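Local atomic coordinates of Fe-regulated protein B (PDB entry 4AIP), a protein that transports iron across the meningococcal outer membrane as a TonB-dependent transporter, a beta-barrel with a plug domain folded inside it. Residues B[148-153]-B[164-169]; B[497-502]-B[537-542]. All coordinates share one frame; numbering follows the deposited sequence.

Interaction 1 of 2, residues B[148-153]-B[164-169]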
ATOM      1  N   SER B 148     -24.512  20.914   2.870  1.00 13.35           N
ATOM      2  CA  SER B 148     -25.524  21.842   3.356  1.00 13.79           C
ATOM      3  C   SER B 148     -25.124  22.213   4.781  1.00 15.20           C
ATOM      4  O   SER B 148     -24.223  21.598   5.373  1.00 14.93           O
ATOM      5  CB  SER B 148     -26.898  21.143   3.404  1.00 16.13           C
ATOM      6  OG  SER B 148     -27.482  20.924   2.105  1.00 12.90           O
ATOM      7  N   VAL B 149     -25.785  23.221   5.328  1.00 17.45           N
ATOM      8  CA  VAL B 149     -25.451  23.754   6.674  1.00 18.60           C
ATOM      9  C   VAL B 149     -26.754  24.103   7.397  1.00 20.52           C
ATOM     10  O   VAL B 149     -27.757  24.480   6.784  1.00 21.77           O
ATOM     11  CB  VAL B 149     -24.441  24.958   6.592  1.00 18.18           C
ATOM     12  CG1 VAL B 149     -25.116  26.137   6.014  1.00 14.20           C
ATOM     13  CG2 VAL B 149     -23.825  25.305   7.918  1.00 12.89           C
ATOM     14  N   GLN B 150     -26.753  23.884   8.692  1.00 20.60           N
ATOM     15  CA  GLN B 150     -27.876  24.261   9.529  1.00 21.25           C
ATOM     16  C   GLN B 150     -27.254  24.847  10.777  1.00 19.65           C
ATOM     17  O   GLN B 150     -26.343  24.226  11.393  1.00 17.20           O
ATOM     18  CB  GLN B 150     -28.866  23.077   9.777  1.00 22.52           C
ATOM     19  CG  GLN B 150     -28.708  22.235  11.066  1.00 29.89           C
ATOM     20  CD  GLN B 150     -29.176  22.901  12.425  1.00 41.38           C
ATOM     21  OE1 GLN B 150     -29.725  24.017  12.505  1.00 26.50           O
ATOM     22  NE2 GLN B 150     -28.918  22.174  13.503  1.00 35.84           N
ATOM     23  N   LYS B 151     -27.724  26.041  11.137  1.00 20.53           N
ATOM     24  CA  LYS B 151     -26.997  26.886  12.094  1.00 18.81           C
ATOM     25  C   LYS B 151     -27.821  27.068  13.325  1.00 20.85           C
ATOM     26  O   LYS B 151     -29.043  27.216  13.234  1.00 21.02           O
ATOM     27  CB  LYS B 151     -26.690  28.239  11.473  1.00 16.62           C
ATOM     28  CG  LYS B 151     -25.990  28.147  10.135  1.00 11.42           C
ATOM     29  CD  LYS B 151     -25.584  29.553   9.609  1.00  7.28           C
ATOM     30  CE  LYS B 151     -25.684  29.540   8.094  1.00  9.76           C
ATOM     31  NZ  LYS B 151     -24.975  30.636   7.410  1.00  9.04           N
ATOM     32  N   GLY B 152     -27.165  27.042  14.488  1.00 20.76           N
ATOM     33  CA  GLY B 152     -27.893  27.193  15.777  1.00 19.48           C
ATOM     34  C   GLY B 152     -28.739  25.942  16.096  1.00 18.98           C
ATOM     35  O   GLY B 152     -28.535  24.840  15.501  1.00 18.38           O
ATOM     36  N   ALA B 153     -29.689  26.106  17.024  1.00 18.88           N
ATOM     37  CA  ALA B 153     -30.540  25.020  17.502  1.00 16.56           C
ATOM     38  C   ALA B 153     -31.522  24.651  16.397  1.00 15.87           C
ATOM     39  O   ALA B 153     -32.149  25.533  15.783  1.00 16.84           O
ATOM     40  CB  ALA B 153     -31.256  25.421  18.769  1.00 14.96           C
ATOM     41  N   ASN B 164     -26.072  23.773  18.290  1.00 12.49           N
ATOM     42  CA  ASN B 164     -25.396  24.846  17.595  1.00 12.61           C
ATOM     43  C   ASN B 164     -25.296  24.672  16.056  1.00 14.25           C
ATOM     44  O   ASN B 164     -24.777  25.577  15.386  1.00 14.20           O
ATOM     45  CB  ASN B 164     -24.021  25.081  18.226  1.00 10.79           C
ATOM     46  CG  ASN B 164     -24.071  26.117  19.313  1.00 13.90           C
ATOM     47  OD1 ASN B 164     -23.470  25.981  20.413  1.00 12.14           O
ATOM     48  ND2 ASN B 164     -24.797  27.215  19.017  1.00 16.26           N
ATOM     49  N   GLY B 165     -25.786  23.534  15.511  1.00 13.71           N
ATOM     50  CA  GLY B 165     -25.859  23.382  14.048  1.00 12.32           C
ATOM     51  C   GLY B 165     -24.846  22.382  13.505  1.00 11.49           C
ATOM     52  O   GLY B 165     -24.098  21.726  14.287  1.00 11.96           O
ATOM     53  N   ALA B 166     -24.805  22.242  12.176  1.00 10.23           N
ATOM     54  CA  ALA B 166     -24.076  21.142  11.564  1.00  8.60           C
ATOM     55  C   ALA B 166     -23.689  21.383  10.118  1.00  8.93           C
ATOM     56  O   ALA B 166     -24.432  22.030   9.355  1.00  8.26           O
ATOM     57  CB  ALA B 166     -24.897  19.918  11.662  1.00  8.05           C
ATOM     58  N   ILE B 167     -22.506  20.897   9.737  1.00  8.63           N
ATOM     59  CA  ILE B 167     -22.255  20.677   8.303  1.00  9.12           C
ATOM     60  C   ILE B 167     -22.840  19.292   7.970  1.00  9.67           C
ATOM     61  O   ILE B 167     -22.608  18.323   8.723  1.00  9.61           O
ATOM     62  CB  ILE B 167     -20.764  20.776   7.905  1.00  9.72           C
ATOM     63  CG1 ILE B 167     -20.311  22.212   7.970  1.00  8.57           C
ATOM     64  CG2 ILE B 167     -20.561  20.357   6.453  1.00  8.53           C
ATOM     65  CD1 ILE B 167     -19.878  22.604   9.262  1.00  8.55           C
ATOM     66  N   ILE B 168     -23.626  19.235   6.896  1.00  8.60           N
ATOM     67  CA  ILE B 168     -24.344  18.069   6.502  1.00 10.02           C
ATOM     68  C   ILE B 168     -23.969  17.692   5.065  1.00 10.76           C
ATOM     69  O   ILE B 168     -24.098  18.504   4.128  1.00 12.89           O
ATOM     70  CB  ILE B 168     -25.834  18.379   6.552  1.00 11.29           C
ATOM     71  CG1 ILE B 168     -26.235  18.801   8.007  1.00  9.42           C
ATOM     72  CG2 ILE B 168     -26.663  17.222   5.918  1.00 10.33           C
ATOM     73  CD1 ILE B 168     -27.725  19.220   8.117  1.00  9.89           C
ATOM     74  N   ALA B 169     -23.516  16.460   4.890  1.00 10.28           N
ATOM     75  CA  ALA B 169     -23.020  16.025   3.586  1.00  9.76           C
ATOM     76  C   ALA B 169     -23.593  14.687   3.296  1.00  9.45           C
ATOM     77  O   ALA B 169     -23.786  13.894   4.235  1.00 10.04           O
ATOM     78  CB  ALA B 169     -21.503  15.938   3.599  1.00 10.96           C
TER
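Ser-148 and Ile-168 form a hydrogen-bonded antiparallel pair: Ser-148 N reaches Ile-168 O at 2.7 Å, in the carbonyl plane, and Ile-168 N returns to Ser-148 O at 2.9 Å, 35° above that carbonyl's plane. Two residues on, Gln-150 N bonds Ala-166 O at 3.0 Å. The same oxygen takes a CA-H contact from Val-149 CA at 3.3 Å, and Val-149 CG2 lies 3.6 Å from it. That methyl stands anti to its own backbone N. Gly-152 N makes a weak bond to Asn-164 O where the strands give way to loop.

Val-149 and Ile-167 point to one face, where Leu-109 and Leu-107 of strand 107-109 meet them; branched aliphatic side chains suit this buried layer inside the plug. Lys-151 shares that face, its NZ ending in a salt bridge with Glu-590 of the barrel and a hydrogen bond to Ser-94 OG. Gly-165, opposite Lys-151, sits at a phi of 109° where a beta carbon would press on the preceding carbonyl oxygen and run into the facing strand; the lack of a side chain lets the strands come this close. On the other face lie Ser-148, Gln-150, Ala-166 and Ile-168; Ser-148 OG is held by Asn-70 N. The Gln-150 chain, bent at chi2 (74°), lies over Gly-165, CD 3.7 Å from Gly-165 CA. The segments are joined chiefly by main-chain hydrogen bonds, with Val-149 and Ile-167 packing on strand 107-109; pairing the buried ammonium with a carboxylate would probably favour its charged form, and the salt bridge crosses from plug to barrel wall.

Interaction 2 of 2, residues B[497-502]-B[537-542]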
ATOM      1  N   PHE B 497     -40.025  35.926   5.123  1.00 27.43           N
ATOM      2  CA  PHE B 497     -39.517  36.430   6.377  1.00 26.41           C
ATOM      3  C   PHE B 497     -39.743  35.302   7.364  1.00 27.78           C
ATOM      4  O   PHE B 497     -40.626  34.466   7.151  1.00 28.67           O
ATOM      5  CB  PHE B 497     -40.285  37.684   6.811  1.00 24.98           C
ATOM      6  CG  PHE B 497     -40.400  38.726   5.737  1.00 21.71           C
ATOM      7  CD1 PHE B 497     -41.399  38.636   4.764  1.00 21.62           C
ATOM      8  CD2 PHE B 497     -39.509  39.783   5.690  1.00 20.86           C
ATOM      9  CE1 PHE B 497     -41.501  39.586   3.743  1.00 21.93           C
ATOM     10  CE2 PHE B 497     -39.570  40.718   4.679  1.00 21.46           C
ATOM     11  CZ  PHE B 497     -40.583  40.631   3.693  1.00 21.45           C
ATOM     12  N   SER B 498     -38.973  35.277   8.444  1.00 27.52           N
ATOM     13  CA  SER B 498     -38.855  34.083   9.242  1.00 27.53           C
ATOM     14  C   SER B 498     -38.566  34.417  10.639  1.00 28.53           C
ATOM     15  O   SER B 498     -37.898  35.427  10.920  1.00 28.89           O
ATOM     16  CB  SER B 498     -37.616  33.312   8.845  1.00 26.41           C
ATOM     17  OG  SER B 498     -37.582  33.151   7.465  1.00 27.01           O
ATOM     18  N   ALA B 499     -38.975  33.509  11.508  1.00 28.92           N
ATOM     19  CA  ALA B 499     -38.673  33.561  12.916  1.00 29.13           C
ATOM     20  C   ALA B 499     -38.853  32.166  13.444  1.00 28.42           C
ATOM     21  O   ALA B 499     -39.721  31.453  12.976  1.00 27.98           O
ATOM     22  CB  ALA B 499     -39.629  34.546  13.649  1.00 28.91           C
ATOM     23  N   SER B 500     -38.018  31.811  14.406  1.00 27.64           N
ATOM     24  CA  SER B 500     -38.054  30.516  15.038  1.00 27.03           C
ATOM     25  C   SER B 500     -37.591  30.647  16.493  1.00 27.57           C
ATOM     26  O   SER B 500     -36.908  31.612  16.875  1.00 28.13           O
ATOM     27  CB  SER B 500     -37.242  29.464  14.245  1.00 24.54           C
ATOM     28  OG  SER B 500     -35.861  29.793  14.248  1.00 22.57           O
ATOM     29  N   HIS B 501     -38.004  29.697  17.311  1.00 27.32           N
ATOM     30  CA  HIS B 501     -37.677  29.694  18.722  1.00 27.03           C
ATOM     31  C   HIS B 501     -37.524  28.239  19.093  1.00 27.65           C
ATOM     32  O   HIS B 501     -38.488  27.512  19.263  1.00 27.84           O
ATOM     33  CB  HIS B 501     -38.764  30.427  19.542  1.00 25.84           C
ATOM     34  CG  HIS B 501     -38.408  30.628  20.984  1.00 22.80           C
ATOM     35  ND1 HIS B 501     -37.295  31.335  21.397  1.00 22.45           N
ATOM     36  CD2 HIS B 501     -39.026  30.214  22.112  1.00 21.04           C
ATOM     37  CE1 HIS B 501     -37.229  31.318  22.719  1.00 20.69           C
ATOM     38  NE2 HIS B 501     -38.274  30.654  23.175  1.00 21.98           N
ATOM     39  N   ASN B 502     -36.272  27.803  19.126  1.00 28.01           N
ATOM     40  CA  ASN B 502     -35.961  26.397  19.123  1.00 27.34           C
ATOM     41  C   ASN B 502     -35.166  26.075  20.337  1.00 27.96           C
ATOM     42  O   ASN B 502     -34.186  26.745  20.641  1.00 28.64           O
ATOM     43  CB  ASN B 502     -35.113  26.031  17.907  1.00 25.20           C
ATOM     44  CG  ASN B 502     -35.869  26.102  16.588  1.00 22.05           C
ATOM     45  OD1 ASN B 502     -37.097  26.148  16.551  1.00 20.68           O
ATOM     46  ND2 ASN B 502     -35.126  26.054  15.484  1.00 19.04           N
ATOM     47  N   THR B 537     -33.249  31.822  19.303  1.00 15.64           N
ATOM     48  CA  THR B 537     -34.302  32.611  18.694  1.00 17.26           C
ATOM     49  C   THR B 537     -33.696  33.301  17.537  1.00 18.07           C
ATOM     50  O   THR B 537     -32.579  33.834  17.669  1.00 17.59           O
ATOM     51  CB  THR B 537     -34.737  33.747  19.636  1.00 18.44           C
ATOM     52  OG1 THR B 537     -35.035  33.192  20.936  1.00 19.94           O
ATOM     53  CG2 THR B 537     -35.958  34.473  19.065  1.00 18.94           C
ATOM     54  N   GLU B 538     -34.405  33.341  16.417  1.00 17.53           N
ATOM     55  CA  GLU B 538     -33.848  34.089  15.321  1.00 17.90           C
ATOM     56  C   GLU B 538     -34.834  34.561  14.292  1.00 18.10           C
ATOM     57  O   GLU B 538     -35.926  33.990  14.180  1.00 20.23           O
ATOM     58  CB  GLU B 538     -32.695  33.290  14.720  1.00 19.13           C
ATOM     59  CG  GLU B 538     -32.929  32.270  13.702  1.00 19.78           C
ATOM     60  CD  GLU B 538     -31.569  31.817  13.158  1.00 22.83           C
ATOM     61  OE1 GLU B 538     -30.845  31.042  13.878  1.00 20.27           O
ATOM     62  OE2 GLU B 538     -31.223  32.286  12.015  1.00 23.51           O
ATOM     63  N   ILE B 539     -34.468  35.606  13.568  1.00 17.11           N
ATOM     64  CA  ILE B 539     -35.302  36.141  12.466  1.00 16.05           C
ATOM     65  C   ILE B 539     -34.539  36.154  11.136  1.00 14.02           C
ATOM     66  O   ILE B 539     -33.298  36.051  11.138  1.00 12.38           O
ATOM     67  CB  ILE B 539     -35.758  37.585  12.769  1.00 18.18           C
ATOM     68  CG1 ILE B 539     -34.575  38.398  13.303  1.00 19.60           C
ATOM     69  CG2 ILE B 539     -36.884  37.530  13.864  1.00 19.55           C
ATOM     70  CD1 ILE B 539     -34.619  39.836  12.969  1.00 20.95           C
ATOM     71  N   GLY B 540     -35.265  36.294  10.029  1.00 12.11           N
ATOM     72  CA  GLY B 540     -34.628  36.238   8.747  1.00 11.35           C
ATOM     73  C   GLY B 540     -35.487  36.713   7.616  1.00 12.21           C
ATOM     74  O   GLY B 540     -36.683  36.899   7.781  1.00 12.67           O
ATOM     75  N   PHE B 541     -34.869  36.960   6.475  1.00 12.99           N
ATOM     76  CA  PHE B 541     -35.637  37.302   5.310  1.00 14.74           C
ATOM     77  C   PHE B 541     -34.908  36.709   4.124  1.00 14.86           C
ATOM     78  O   PHE B 541     -33.680  36.519   4.203  1.00 13.89           O
ATOM     79  CB  PHE B 541     -35.772  38.833   5.181  1.00 16.44           C
ATOM     80  CG  PHE B 541     -34.561  39.508   4.615  1.00 19.08           C
ATOM     81  CD1 PHE B 541     -34.415  39.652   3.233  1.00 21.17           C
ATOM     82  CD2 PHE B 541     -33.553  39.991   5.447  1.00 20.90           C
ATOM     83  CE1 PHE B 541     -33.246  40.292   2.676  1.00 21.11           C
ATOM     84  CE2 PHE B 541     -32.411  40.638   4.899  1.00 21.39           C
ATOM     85  CZ  PHE B 541     -32.272  40.789   3.525  1.00 20.76           C
ATOM     86  N   ASN B 542     -35.659  36.434   3.055  1.00 14.17           N
ATOM     87  CA  ASN B 542     -35.078  36.063   1.782  1.00 15.50           C
ATOM     88  C   ASN B 542     -35.736  36.856   0.684  1.00 16.18           C
ATOM     89  O   ASN B 542     -36.977  36.867   0.542  1.00 16.64           O
ATOM     90  CB  ASN B 542     -35.273  34.595   1.461  1.00 16.71           C
ATOM     91  CG  ASN B 542     -34.677  33.697   2.507  1.00 20.40           C
ATOM     92  OD1 ASN B 542     -33.545  33.226   2.329  1.00 21.99           O
ATOM     93  ND2 ASN B 542     -35.406  33.472   3.626  1.00 20.64           N
TER
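Thr-537 meets His-501 across two neighbouring antiparallel strands of the transmembrane beta-barrel typical of TonB-dependent receptors. With OG1 anti to its carbonyl carbon (chi1 -52°), the threonine brings this hydroxyl to the edge of the imidazole, near the ring plane, where it shares a hydrogen bond with ND1. Glu-538 follows on the opposite face, its backbone gripping Ser-500 twice: Ser-500 N to Glu-538 O at 3.0 Å, in the carbonyl plane, and Glu-538 N to Ser-500 O at 3.1 Å. Its carboxylate runs on to a salt bridge with Arg-110 of the plug, so an acidic residue suits this inward face. Ile-539 returns to the side of Thr-537, its CG2 packing 4.1 Å from Ala-499 CB; small and branched apolar groups fit together here. Gly-540 N bonds Ser-498 O at 2.9 Å, and Ser-498 N makes a weak return bond to Gly-540 O; the serine OG is held by Arg-62 O of the plug. Phe-541 stands beside Phe-497 on the face of Thr-537 and Ile-539. Their side chains are set at a slant rather than stacked, and Phe-497 CD2 touches Phe-541 CB at 3.9 Å.

In the fold
Interaction 1 belongs to the plug and interaction 2 to the barrel wall around it, with their centres about 15 Å apart. They meet directly: Ala-153 O, just past the plug strand, lies 3.0 Å from Asn-502 ND2 of the barrel, a probable hydrogen bond. Nearby, Lys-151 O packs 4.3 Å from Glu-538 OE1. Lys-66 spans both contacts, its NZ bonding the carbonyl oxygens of Lys-151 and Ala-153 and forming a long, weak ion pair with Glu-538. The 148-153 segment is thus joined to the barrel wall directly through Asn-502 and less directly through Lys-66, a plug residue. Both contacts lie away from the detergent pocket and from Arg-276, which contacts L-glutamate in another structure of this protein.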